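Side-chain contact in transcriptional regulator, putative (Vibrio cholerae O1 biovar eltor str. N16961, PDB 3BJN), which probably acts as a DNA-binding transcriptional regulator of the IclR family, this fragment being its C-terminal, GAF-related domain: residues D96-Q99 and S100-K104. Residues are numbered along the deposited sequence; the frame is centred on the assembly and turned at random.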
loop_
_atom_site.group_PDB
_atom_site.type_symbol
_atom_site.label_atom_id
_atom_site.label_comp_id
_atom_site.label_asym_id
_atom_site.label_seq_id
_atom_site.Cartn_x
_atom_site.Cartn_y
_atom_site.Cartn_z
ATOM N N ASP A 96 8.055 17.331 11.464
ATOM C CA ASP A 96 7.467 17.785 10.215
ATOM C C ASP A 96 7.623 16.795 9.077
ATOM O O ASP A 96 6.723 16.678 8.250
ATOM C CB ASP A 96 8.049 19.139 9.802
ATOM C CG ASP A 96 7.471 20.295 10.599
ATOM O OD1 ASP A 96 7.154 20.117 11.799
ATOM O OD2 ASP A 96 7.351 21.403 10.024
ATOM N N LYS A 97 8.745 16.079 9.011
ATOM C CA LYS A 97 8.945 15.137 7.897
ATOM C C LYS A 97 7.909 14.001 7.869
ATOM O O LYS A 97 7.571 13.481 6.791
ATOM C CB LYS A 97 10.380 14.598 7.841
ATOM C CG LYS A 97 10.763 13.604 8.910
ATOM C CD LYS A 97 12.257 13.369 8.849
ATOM C CE LYS A 97 12.669 12.189 9.705
ATOM N NZ LYS A 97 14.150 11.985 9.616
ATOM N N TRP A 98 7.402 13.635 9.047
ATOM C CA TRP A 98 6.275 12.710 9.142
ATOM C C TRP A 98 4.928 13.420 8.967
ATOM O O TRP A 98 4.108 13.021 8.135
ATOM C CB TRP A 98 6.333 11.916 10.467
ATOM C CG TRP A 98 7.350 10.821 10.419
ATOM C CD1 TRP A 98 8.543 10.773 11.088
ATOM C CD2 TRP A 98 7.299 9.646 9.597
ATOM N NE1 TRP A 98 9.220 9.622 10.753
ATOM C CE2 TRP A 98 8.486 8.917 9.835
ATOM C CE3 TRP A 98 6.361 9.132 8.700
ATOM C CZ2 TRP A 98 8.750 7.688 9.220
ATOM C CZ3 TRP A 98 6.623 7.913 8.085
ATOM C CH2 TRP A 98 7.808 7.205 8.348
ATOM N N GLN A 99 4.699 14.483 9.735
ATOM C CA GLN A 99 3.409 15.159 9.718
ATOM C C GLN A 99 3.082 15.749 8.347
ATOM O O GLN A 99 1.952 15.611 7.869
ATOM C CB GLN A 99 3.316 16.213 10.829
ATOM C CG GLN A 99 3.177 15.575 12.237
ATOM C CD GLN A 99 2.076 14.521 12.270
ATOM O OE1 GLN A 99 0.989 14.737 11.734
ATOM N NE2 GLN A 99 2.363 13.364 12.863
ATOM N N SER A 100 4.079 16.348 7.695
ATOM C CA SER A 100 3.889 16.883 6.343
ATOM C C SER A 100 3.548 15.782 5.332
ATOM O O SER A 100 2.721 16.013 4.445
ATOM C CB SER A 100 5.099 17.699 5.864
ATOM O OG SER A 100 6.232 16.859 5.701
ATOM N N GLU A 101 4.170 14.603 5.471
ATOM C CA GLU A 101 3.895 13.484 4.562
ATOM C C GLU A 101 2.460 13.013 4.757
ATOM O O GLU A 101 1.749 12.801 3.777
ATOM C CB GLU A 101 4.897 12.316 4.738
ATOM C CG GLU A 101 4.664 11.066 3.821
ATOM C CD GLU A 101 4.804 11.296 2.285
ATOM O OE1 GLU A 101 5.393 12.313 1.840
ATOM O OE2 GLU A 101 4.321 10.433 1.497
ATOM N N PHE A 102 2.031 12.852 6.014
ATOM C CA PHE A 102 0.667 12.376 6.260
ATOM C C PHE A 102 -0.391 13.349 5.762
ATOM O O PHE A 102 -1.395 12.924 5.188
ATOM C CB PHE A 102 0.421 12.058 7.727
ATOM C CG PHE A 102 1.300 10.971 8.276
ATOM C CD1 PHE A 102 1.712 9.896 7.476
ATOM C CD2 PHE A 102 1.686 11.007 9.608
ATOM C CE1 PHE A 102 2.532 8.876 8.006
ATOM C CE2 PHE A 102 2.485 10.007 10.136
ATOM C CZ PHE A 102 2.899 8.933 9.342
ATOM N N GLU A 103 -0.161 14.646 5.967
ATOM C CA GLU A 103 -1.093 15.669 5.462
ATOM C C GLU A 103 -1.167 15.636 3.936
ATOM O O GLU A 103 -2.260 15.702 3.350
ATOM C CB GLU A 103 -0.707 17.065 5.951
ATOM C CG GLU A 103 -0.974 17.291 7.446
ATOM C CD GLU A 103 -0.151 18.436 8.021
ATOM O OE1 GLU A 103 0.352 19.268 7.243
ATOM O OE2 GLU A 103 0.003 18.499 9.261
ATOM N N LYS A 104 -0.008 15.519 3.284
ATOM C CA LYS A 104 0.043 15.409 1.822
ATOM C C LYS A 104 -0.739 14.187 1.341
ATOM O O LYS A 104 -1.530 14.260 0.404
ATOM C CB LYS A 104 1.495 15.321 1.363
ATOM C CG LYS A 104 1.680 15.186 -0.138
ATOM C CD LYS A 104 3.075 14.652 -0.460
ATOM C CE LYS A 104 3.377 14.816 -1.950
ATOM N NZ LYS A 104 4.813 14.568 -2.290
#
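Trp98 and Phe102 sit one turn apart on the helix 96-108 and lean against each other on its buried side. The benzene part of the indole does the touching: Trp98 CE3 lies 3.5 Å from Phe102 CZ, so the far corner of the phenyl ring meets the indole beside its fusion bond. The six-membered ring of Trp98 and the Phe102 ring have centroids 5.7 Å apart and planes inclined by 36°, an oblique packing, neither a stack nor an edge-to-face pair. Both side chains leave the backbone with CG anti to their own carbonyl carbon, which, one turn apart, brings the indole's benzene part against the phenyl rim. Phe102 also lays one face over the carbonyl oxygen of Trp98, which stands 3.4 Å above the ring plane, offset toward its rim; that same oxygen takes the helical bond from Phe102 N. At the ring's edge comes the amide of Gln99, with NE2 4.1 Å from Phe102 CD2 and the amide plane turned 72° from the ring. The NE2 group is itself tied to the backbone oxygen of Pro93, just as Trp98 NE1 hydrogen-bonds to Glu91 OE1. Beyond the pair, Leu86 of helix 79-88 touches both rings, and Leu74 and Ala75 of helix 67-76 pack on Phe102.

On the exposed side, Ser100 folds its hydroxyl back to Asp96 O, with OG 2.6 Å from that oxygen, a common arrangement for serine in helices. Ser100 N joins it at 2.7 Å from the other face of the carbonyl plane, giving Asp96 O two donors in the helix's first turn. The chemistry is thus two-sided: apolar ring packing joins this helix to helices 67-76 and 79-88 of the IclR C-terminal domain, while the Ser100 hydroxyl gives its proton to the backbone of its own helix.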